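Local structure of ribonuclease T2 (Homo sapiens, 3T0O) at residues H41-D46 with G112-L117; E68-W73 with P81-F86; D143-L148 with V154-Q159. The protein cleaves single-stranded RNA, preferentially between purine and uridine residues, and supplies degraded microbial RNA for sensing by TLR8 in innate immunity. One frame throughout, in Å; residues are numbered along the deposited sequence.

Contact 1 of 3, residues H41-D46 with G112-L117; sequences HGLWPD and GRSLEL
Leu43, the central residue of the His-Gly-Leu-Trp-Pro signature of the RNase T2 family, joins strand 39-45 to helix 107-121 by resting on Ser114 and Leu117. Its CG stands anti to the backbone N (chi1 177°), and this turns the isobutyl group onto the helix. The Ser114 hydroxyl sits against two carbons of that group, 3.4 Å from both Leu43 CB and Leu43 CD2. These are van der Waals contacts; the hydrogen bond of Ser114 OG goes to Tyr110 O, one turn back in the same helix. Tyr110 also anchors the strand, its hydroxyl being bonded to the carbonyl of Leu43. Farther along, Leu43 CD2 meets Leu117 CD1 at 4.2 Å, methyl against methyl, and strand 171-180 covers the pair through Leu179. A small serine suits the closest approach of the two backbones, and leucine fills the wider part.

The other side of the strand faces the probable catalytic centre. Trp44 lays CZ2 3.5 Å above the ring plane of His41, a predicted active-site residue, and gives its indole N-H to Glu90, assigned to the active site by similarity. Gly42, with no side chain, lets Trp44 NE1 lie 3.6 Å from Gly42 CA. It also forms, with His41, a classic beta bulge opposite Val16.

Between 41-46 and 112-117 only van der Waals contact is made, and the buried hydroxyl of Ser114 is satisfied within its own helix. The polar tie of strand to helix comes from Tyr110, so close packing together with that bond probably holds the strand that carries His41 against the helix.

Contact 2 of 3, residues E68-W73 with P81-F86; sequences EMRAYW and PNRSRF
Trp73 and Phe86 meet as an aromatic pair, Phe86 bringing the CE2-CZ side of its ring to the pyrrole edge of the indole. Trp73 CD1 and Phe86 CE2 are a close 3.3 Å apart, and Trp73 NE1 lies 3.6 Å from Phe86 CZ. The planes are inclined at 76°, with the five-membered ring of Trp73 and the Phe86 ring 5.1 Å apart between centroids. Phe86 has CG anti to its backbone N (chi1 171°), which extends the ring off its helix toward Trp73. Both the indole N-H and the backbone carbonyl of Trp73 are satisfied, as befits a buried tryptophan: NE1 donates to His41 O, and O accepts from Trp87 NE1.

The pair spans a helix-loop-helix connection: Trp73 follows directly on helix 66-72, and Phe86 lies in the first turn of helix 84-98, which carries Glu90 and His94, both probably active-site residues.

Toward solvent, two arginines cross at about a right angle. Arg70 puts its CG over one face of the Arg83 guanidinium, 4.1 Å from Arg83 CZ, and its CD lies 3.6 Å from Arg83 NH1. The contact uses aliphatic carbon against a flat cation, with the two guanidinium planes turned 66° apart. The salt bridge of Arg83 NE to Asp30 probably eases the like-charge proximity.

Polar bonding within 81-86 is a capping one. Asn82 OD1 accepts from Ser84 N at 3.1 Å and from Ser84 OG at 2.9 Å, both reaching it from the same face of the amide. Asparagine suits the place because its short side chain can turn back to an amide at the start of a helix.

Contact 3 of 3, residues D143-L148 with V154-Q159; sequences DFKDAL and VIPKIQ. With NAG (2-acetamido-2-deoxy-beta-D-glucopyranose), chain C.
Lys145 and Ile158 cross at a slant, the lysine chain curling round the CD1 methyl of the isoleucine. Ile158 CD1 lies 3.6 Å from Lys145 CB and 3.7 Å from Lys145 CE, so both ends of the aliphatic chain touch the same methyl. A bend at chi3 (-81°) makes this possible and also brings the ammonium alongside the strand. There a water takes N-H bonds from Lys145 NZ (3.0 Å) and from Ile158 N (2.9 Å), and a second water is held by Lys145 NZ and, weakly, by Ile158 O. A long, flexible lysine thus seals a buried methyl and still hydrates its charge.

Phe144 reaches the same methyl from the neighbouring position, with its CB 3.8 Å from Ile158 CD1; its ring leads away to an edge-to-face meeting with Tyr224. One turn on, Leu148 sets CB 3.9 Å from Pro156 CG. The proline is a compact apolar block at the point where the chain straightens into the strand.

At the glycan, Val154 CG1 touches the acetamido methyl C8 of the NAG at 3.6 Å, and Ile155 CD1 approaches its C6. Ile155 N is hydrogen-bonded to OD1 of Asn188, the asparagine that is glycosylated. This is a helix packed on an antiparallel sheet: the chain reverses after helix 141-152 so that strand 157-161 packs against it, in the alpha+beta fold of the RNase T2 family.

Contacts 1 and 3 are buried and bring helices to the same antiparallel sheet, though their centres are about 18 Å apart; contact 2 is partly buried and joins two helices. Contacts 1 and 2 touch directly: Trp73 sits between them, its CZ3 3.3 Å from Ser114 CB, so one indole reaches both the helix of contact 1 and the backbone of strand 39-45. Contact 3 lies on the opposite side of the chain's centre from contact 2. Their chemistry follows their place. Contact 1 is aliphatic with one hydroxyl, contact 2 passes from aromatic to cationic at its more exposed side, and contact 3 runs from aliphatic packing to water and sugar, away from the active site.

Contact 1 of 3, residues H41-D46 with G112-L117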
# COMPACT_ATOMS: atom_id res chain seq x y z
N HIS A 41 -1.14 2.14 -0.65
CA HIS A 41 -2.11 1.85 -1.68
C HIS A 41 -3.51 1.77 -1.05
O HIS A 41 -4.41 2.54 -1.43
CB HIS A 41 -1.74 0.57 -2.33
CG HIS A 41 -2.54 0.33 -3.56
ND1 HIS A 41 -2.22 -0.66 -4.46
CD2 HIS A 41 -3.64 0.96 -4.04
CE1 HIS A 41 -3.11 -0.65 -5.44
NE2 HIS A 41 -3.97 0.32 -5.23
N GLY A 42 -3.68 0.92 -0.03
CA GLY A 42 -4.93 0.99 0.70
C GLY A 42 -4.96 -0.04 1.81
O GLY A 42 -4.01 -0.77 2.04
N LEU A 43 -6.08 -0.03 2.54
CA LEU A 43 -6.36 -0.94 3.59
C LEU A 43 -7.57 -1.75 3.18
O LEU A 43 -8.68 -1.23 3.14
CB LEU A 43 -6.59 -0.18 4.90
CG LEU A 43 -6.97 -1.10 6.05
CD1 LEU A 43 -5.80 -1.97 6.45
CD2 LEU A 43 -7.38 -0.23 7.30
N TRP A 44 -7.32 -2.97 2.77
CA TRP A 44 -8.37 -3.69 2.05
C TRP A 44 -8.92 -4.89 2.80
O TRP A 44 -8.16 -5.78 3.18
CB TRP A 44 -7.73 -4.28 0.80
CG TRP A 44 -7.18 -3.27 -0.18
CD1 TRP A 44 -7.36 -1.98 -0.20
CD2 TRP A 44 -6.37 -3.61 -1.30
NE1 TRP A 44 -6.66 -1.41 -1.27
CE2 TRP A 44 -6.05 -2.42 -1.95
CE3 TRP A 44 -5.91 -4.82 -1.81
CZ2 TRP A 44 -5.26 -2.38 -3.10
CZ3 TRP A 44 -5.11 -4.77 -2.94
CH2 TRP A 44 -4.78 -3.60 -3.51
N PRO A 45 -10.23 -4.96 3.02
CA PRO A 45 -10.82 -6.24 3.46
C PRO A 45 -10.44 -7.27 2.41
O PRO A 45 -10.48 -6.97 1.21
CB PRO A 45 -12.31 -5.94 3.49
CG PRO A 45 -12.35 -4.48 3.90
CD PRO A 45 -11.20 -3.85 3.02
N ASP A 46 -10.14 -8.47 2.88
CA ASP A 46 -9.62 -9.49 1.97
C ASP A 46 -10.64 -9.99 0.96
O ASP A 46 -10.30 -10.12 -0.21
CB ASP A 46 -8.94 -10.65 2.74
CG ASP A 46 -9.90 -11.42 3.67
OD1 ASP A 46 -11.03 -10.99 3.92
OD2 ASP A 46 -9.53 -12.57 4.07
N GLY A 112 -8.17 7.54 8.75
CA GLY A 112 -7.26 7.94 9.80
C GLY A 112 -6.53 6.73 10.33
O GLY A 112 -5.32 6.81 10.65
N ARG A 113 -7.25 5.61 10.46
CA ARG A 113 -6.60 4.40 10.98
C ARG A 113 -5.60 3.86 10.01
O ARG A 113 -4.55 3.35 10.38
CB ARG A 113 -7.65 3.33 11.38
CG ARG A 113 -7.07 2.04 11.90
CD ARG A 113 -6.25 2.26 13.20
NE ARG A 113 -5.93 0.97 13.79
CZ ARG A 113 -4.89 0.75 14.58
NH1 ARG A 113 -4.05 1.74 14.85
NH2 ARG A 113 -4.66 -0.46 15.05
N SER A 114 -5.92 3.97 8.71
CA SER A 114 -5.01 3.57 7.68
C SER A 114 -3.73 4.33 7.76
O SER A 114 -2.64 3.76 7.71
CB SER A 114 -5.67 3.80 6.31
OG SER A 114 -6.77 2.90 6.21
N LEU A 115 -3.82 5.64 7.94
CA LEU A 115 -2.60 6.43 8.08
C LEU A 115 -1.85 6.06 9.34
O LEU A 115 -0.61 6.05 9.32
CB LEU A 115 -2.96 7.91 8.15
CG LEU A 115 -3.51 8.45 6.84
CD1 LEU A 115 -4.20 9.80 7.09
CD2 LEU A 115 -2.42 8.67 5.83
N GLU A 116 -2.56 5.80 10.43
CA GLU A 116 -1.87 5.42 11.67
C GLU A 116 -1.13 4.16 11.49
O GLU A 116 0.02 4.06 11.91
CB GLU A 116 -2.91 5.26 12.76
CG GLU A 116 -2.39 5.04 14.11
CD GLU A 116 -3.54 5.12 15.11
OE1 GLU A 116 -4.60 4.49 14.89
OE2 GLU A 116 -3.40 5.85 16.12
N LEU A 117 -1.76 3.18 10.87
CA LEU A 117 -1.11 1.88 10.65
C LEU A 117 0.12 2.05 9.78
O LEU A 117 1.16 1.42 10.02
CB LEU A 117 -2.11 0.95 9.92
CG LEU A 117 -3.17 0.50 10.90
CD1 LEU A 117 -4.22 -0.21 10.08
CD2 LEU A 117 -2.53 -0.53 11.88

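Contact 2 of 3, residues E68-W73 with P81-F86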
# COMPACT_ATOMS: atom_id res chain seq x y z
N GLU A 68 -1.54 14.62 5.43
CA GLU A 68 -0.98 13.29 5.54
C GLU A 68 -1.36 12.42 4.36
O GLU A 68 -0.54 11.62 3.87
CB GLU A 68 -1.42 12.60 6.79
CG GLU A 68 -0.66 13.07 8.03
CD GLU A 68 -1.09 12.22 9.22
OE1 GLU A 68 -1.84 12.76 10.05
OE2 GLU A 68 -0.71 11.02 9.26
N MET A 69 -2.61 12.52 3.91
CA MET A 69 -3.02 11.73 2.73
C MET A 69 -2.22 12.14 1.49
O MET A 69 -1.86 11.26 0.68
CB MET A 69 -4.51 11.86 2.38
CG MET A 69 -5.42 11.61 3.49
SD MET A 69 -5.73 9.85 3.52
CE MET A 69 -6.55 9.60 1.97
N ARG A 70 -1.95 13.45 1.28
CA ARG A 70 -1.12 13.80 0.14
C ARG A 70 0.28 13.25 0.25
O ARG A 70 0.88 12.88 -0.78
CB ARG A 70 -1.08 15.34 -0.06
CG ARG A 70 -2.49 15.86 -0.45
CD ARG A 70 -2.48 17.40 -0.70
NE ARG A 70 -1.97 18.14 0.42
CZ ARG A 70 -2.72 18.91 1.21
NH1 ARG A 70 -4.03 19.03 1.01
NH2 ARG A 70 -2.13 19.55 2.22
N ALA A 71 0.84 13.26 1.48
CA ALA A 71 2.24 12.82 1.64
C ALA A 71 2.38 11.30 1.58
O ALA A 71 3.31 10.80 0.98
CB ALA A 71 2.77 13.26 2.96
N TYR A 72 1.41 10.62 2.17
CA TYR A 72 1.61 9.18 2.38
C TYR A 72 0.67 8.39 1.54
O TYR A 72 0.86 7.15 1.43
CB TYR A 72 1.29 8.86 3.89
CG TYR A 72 2.17 9.54 4.89
CD1 TYR A 72 3.45 9.87 4.59
CD2 TYR A 72 1.64 9.87 6.12
CE1 TYR A 72 4.27 10.56 5.55
CE2 TYR A 72 2.41 10.57 7.07
CZ TYR A 72 3.71 10.88 6.75
OH TYR A 72 4.49 11.53 7.73
N TRP A 73 -0.36 9.00 0.96
CA TRP A 73 -1.33 8.24 0.18
C TRP A 73 -1.51 8.91 -1.18
O TRP A 73 -2.61 9.08 -1.70
CB TRP A 73 -2.63 8.17 0.97
CG TRP A 73 -3.49 6.98 0.66
CD1 TRP A 73 -3.64 6.33 -0.53
CD2 TRP A 73 -4.40 6.37 1.59
NE1 TRP A 73 -4.57 5.27 -0.39
CE2 TRP A 73 -5.04 5.31 0.91
CE3 TRP A 73 -4.65 6.59 2.96
CZ2 TRP A 73 -6.02 4.46 1.59
CZ3 TRP A 73 -5.60 5.74 3.60
CH2 TRP A 73 -6.22 4.70 2.91
N PRO A 81 -5.00 14.25 -11.77
CA PRO A 81 -4.75 15.57 -11.17
C PRO A 81 -5.64 15.75 -9.96
O PRO A 81 -5.21 16.33 -8.96
CB PRO A 81 -5.06 16.56 -12.28
CG PRO A 81 -5.68 15.79 -13.43
CD PRO A 81 -5.39 14.28 -13.17
N ASN A 82 -6.84 15.19 -10.03
CA ASN A 82 -7.71 15.22 -8.88
C ASN A 82 -7.36 14.01 -8.02
O ASN A 82 -7.79 12.89 -8.31
CB ASN A 82 -9.14 15.08 -9.31
CG ASN A 82 -10.10 15.26 -8.16
OD1 ASN A 82 -9.68 15.23 -6.97
ND2 ASN A 82 -11.38 15.48 -8.49
N ARG A 83 -6.54 14.21 -6.99
CA ARG A 83 -6.04 13.11 -6.19
C ARG A 83 -7.18 12.40 -5.44
O ARG A 83 -7.10 11.23 -5.04
CB ARG A 83 -5.02 13.70 -5.20
CG ARG A 83 -4.00 12.76 -4.77
CD ARG A 83 -3.04 13.45 -3.78
NE ARG A 83 -1.96 14.25 -4.40
CZ ARG A 83 -1.94 15.59 -4.51
NH1 ARG A 83 -2.97 16.37 -4.13
NH2 ARG A 83 -0.88 16.16 -5.06
N SER A 84 -8.27 13.10 -5.27
CA SER A 84 -9.35 12.53 -4.54
C SER A 84 -10.06 11.41 -5.35
O SER A 84 -10.78 10.61 -4.76
CB SER A 84 -10.25 13.61 -3.92
OG SER A 84 -11.22 13.89 -4.87
N ARG A 85 -9.87 11.31 -6.67
CA ARG A 85 -10.43 10.18 -7.44
C ARG A 85 -9.90 8.87 -6.91
O ARG A 85 -10.61 7.87 -6.81
CB ARG A 85 -10.10 10.24 -8.94
CG ARG A 85 -10.41 11.52 -9.65
CD ARG A 85 -10.20 11.30 -11.17
NE ARG A 85 -10.97 10.18 -11.71
CZ ARG A 85 -11.06 9.89 -13.01
NH1 ARG A 85 -10.41 10.63 -13.91
NH2 ARG A 85 -11.79 8.86 -13.43
N PHE A 86 -8.63 8.84 -6.57
CA PHE A 86 -8.05 7.59 -6.01
C PHE A 86 -8.62 7.26 -4.66
O PHE A 86 -8.98 6.13 -4.41
CB PHE A 86 -6.53 7.79 -5.99
CG PHE A 86 -5.75 6.75 -5.27
CD1 PHE A 86 -6.00 5.42 -5.43
CD2 PHE A 86 -4.65 7.13 -4.48
CE1 PHE A 86 -5.21 4.45 -4.77
CE2 PHE A 86 -3.88 6.23 -3.85
CZ PHE A 86 -4.17 4.85 -3.97

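Contact 3 of 3, residues D143-L148 with V154-Q159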
# COMPACT_ATOMS: atom_id res chain seq x y z
N ASP A 143 15.50 -11.53 0.32
CA ASP A 143 16.02 -10.45 1.19
C ASP A 143 14.87 -9.68 1.81
O ASP A 143 14.88 -9.40 3.04
CB ASP A 143 16.90 -9.47 0.40
CG ASP A 143 18.14 -10.12 -0.13
OD1 ASP A 143 18.66 -11.13 0.48
OD2 ASP A 143 18.65 -9.61 -1.16
N PHE A 144 13.88 -9.36 1.00
CA PHE A 144 12.74 -8.66 1.47
C PHE A 144 11.88 -9.58 2.33
O PHE A 144 11.49 -9.24 3.40
CB PHE A 144 11.89 -8.21 0.31
CG PHE A 144 12.46 -7.07 -0.40
CD1 PHE A 144 12.05 -5.77 -0.10
CD2 PHE A 144 13.37 -7.28 -1.47
CE1 PHE A 144 12.59 -4.74 -0.81
CE2 PHE A 144 13.89 -6.23 -2.19
CZ PHE A 144 13.49 -4.93 -1.83
N LYS A 145 11.57 -10.77 1.82
CA LYS A 145 10.63 -11.60 2.55
C LYS A 145 11.14 -11.99 3.90
O LYS A 145 10.41 -11.89 4.93
CB LYS A 145 10.24 -12.81 1.69
CG LYS A 145 8.89 -13.29 2.08
CD LYS A 145 8.40 -14.37 1.15
CE LYS A 145 7.84 -13.75 -0.13
NZ LYS A 145 7.32 -14.79 -1.08
N ASP A 146 12.38 -12.40 3.98
CA ASP A 146 12.87 -12.95 5.23
C ASP A 146 13.09 -11.83 6.22
O ASP A 146 12.77 -11.98 7.40
CB ASP A 146 14.13 -13.76 5.01
CG ASP A 146 13.87 -15.01 4.23
OD1 ASP A 146 12.70 -15.45 4.12
OD2 ASP A 146 14.84 -15.55 3.69
N ALA A 147 13.57 -10.71 5.76
CA ALA A 147 13.82 -9.60 6.68
C ALA A 147 12.49 -8.99 7.18
O ALA A 147 12.39 -8.71 8.38
CB ALA A 147 14.74 -8.61 6.05
N LEU A 148 11.51 -8.79 6.30
CA LEU A 148 10.22 -8.34 6.77
C LEU A 148 9.52 -9.35 7.67
O LEU A 148 8.88 -8.99 8.66
CB LEU A 148 9.34 -7.92 5.61
CG LEU A 148 10.07 -6.80 4.90
CD1 LEU A 148 9.15 -6.46 3.75
CD2 LEU A 148 10.37 -5.50 5.72
N VAL A 154 5.36 -11.78 10.82
CA VAL A 154 4.38 -12.36 9.96
C VAL A 154 4.94 -12.31 8.55
O VAL A 154 5.80 -11.51 8.25
CB VAL A 154 3.03 -11.58 9.99
CG1 VAL A 154 2.37 -11.65 11.35
CG2 VAL A 154 3.21 -10.10 9.57
N ILE A 155 4.43 -13.18 7.68
CA ILE A 155 4.97 -13.27 6.30
C ILE A 155 4.21 -12.27 5.43
O ILE A 155 2.98 -12.30 5.38
CB ILE A 155 4.73 -14.68 5.72
CG1 ILE A 155 5.30 -15.81 6.61
CG2 ILE A 155 5.24 -14.75 4.29
CD1 ILE A 155 6.65 -15.57 7.12
N PRO A 156 4.94 -11.36 4.79
CA PRO A 156 4.30 -10.38 3.91
C PRO A 156 4.04 -11.05 2.58
O PRO A 156 4.67 -12.09 2.27
CB PRO A 156 5.37 -9.32 3.75
CG PRO A 156 6.63 -10.10 3.78
CD PRO A 156 6.40 -11.22 4.80
N LYS A 157 3.17 -10.43 1.76
CA LYS A 157 3.11 -10.80 0.38
C LYS A 157 3.88 -9.72 -0.35
O LYS A 157 3.78 -8.51 -0.07
CB LYS A 157 1.65 -10.77 -0.10
CG LYS A 157 0.76 -11.72 0.63
CD LYS A 157 -0.61 -11.83 -0.10
N ILE A 158 4.67 -10.14 -1.30
CA ILE A 158 5.51 -9.21 -2.01
C ILE A 158 5.25 -9.37 -3.50
O ILE A 158 5.31 -10.49 -4.04
CB ILE A 158 6.95 -9.49 -1.75
CG1 ILE A 158 7.31 -9.48 -0.25
CG2 ILE A 158 7.87 -8.47 -2.51
CD1 ILE A 158 8.58 -10.14 0.00
N GLN A 159 4.88 -8.25 -4.16
CA GLN A 159 4.39 -8.34 -5.51
C GLN A 159 5.28 -7.48 -6.42
O GLN A 159 5.84 -6.48 -5.97
CB GLN A 159 2.97 -7.82 -5.67
CG GLN A 159 2.05 -8.75 -4.90
CD GLN A 159 0.85 -8.11 -4.50
OE1 GLN A 159 0.89 -7.06 -3.87
NE2 GLN A 159 -0.27 -8.77 -4.77
C1 NAG C . 3.13 -16.40 10.86
C2 NAG C . 3.42 -16.41 12.36
C3 NAG C . 4.90 -16.75 12.66
C4 NAG C . 5.43 -17.91 11.82
C5 NAG C . 5.12 -17.59 10.36
C6 NAG C . 5.72 -18.53 9.32
C7 NAG C . 1.88 -14.96 13.59
C8 NAG C . 1.58 -13.64 14.23
N2 NAG C . 3.05 -15.14 12.98
O3 NAG C . 5.09 -17.01 14.03
O4 NAG C . 6.81 -18.15 12.04
O5 NAG C . 3.71 -17.55 10.25
O6 NAG C . 5.18 -19.81 9.51
O7 NAG C . 1.05 -15.89 13.66
O HOH W 1 4.96 -13.02 -1.58
O HOH W 2 7.10 -13.29 -3.38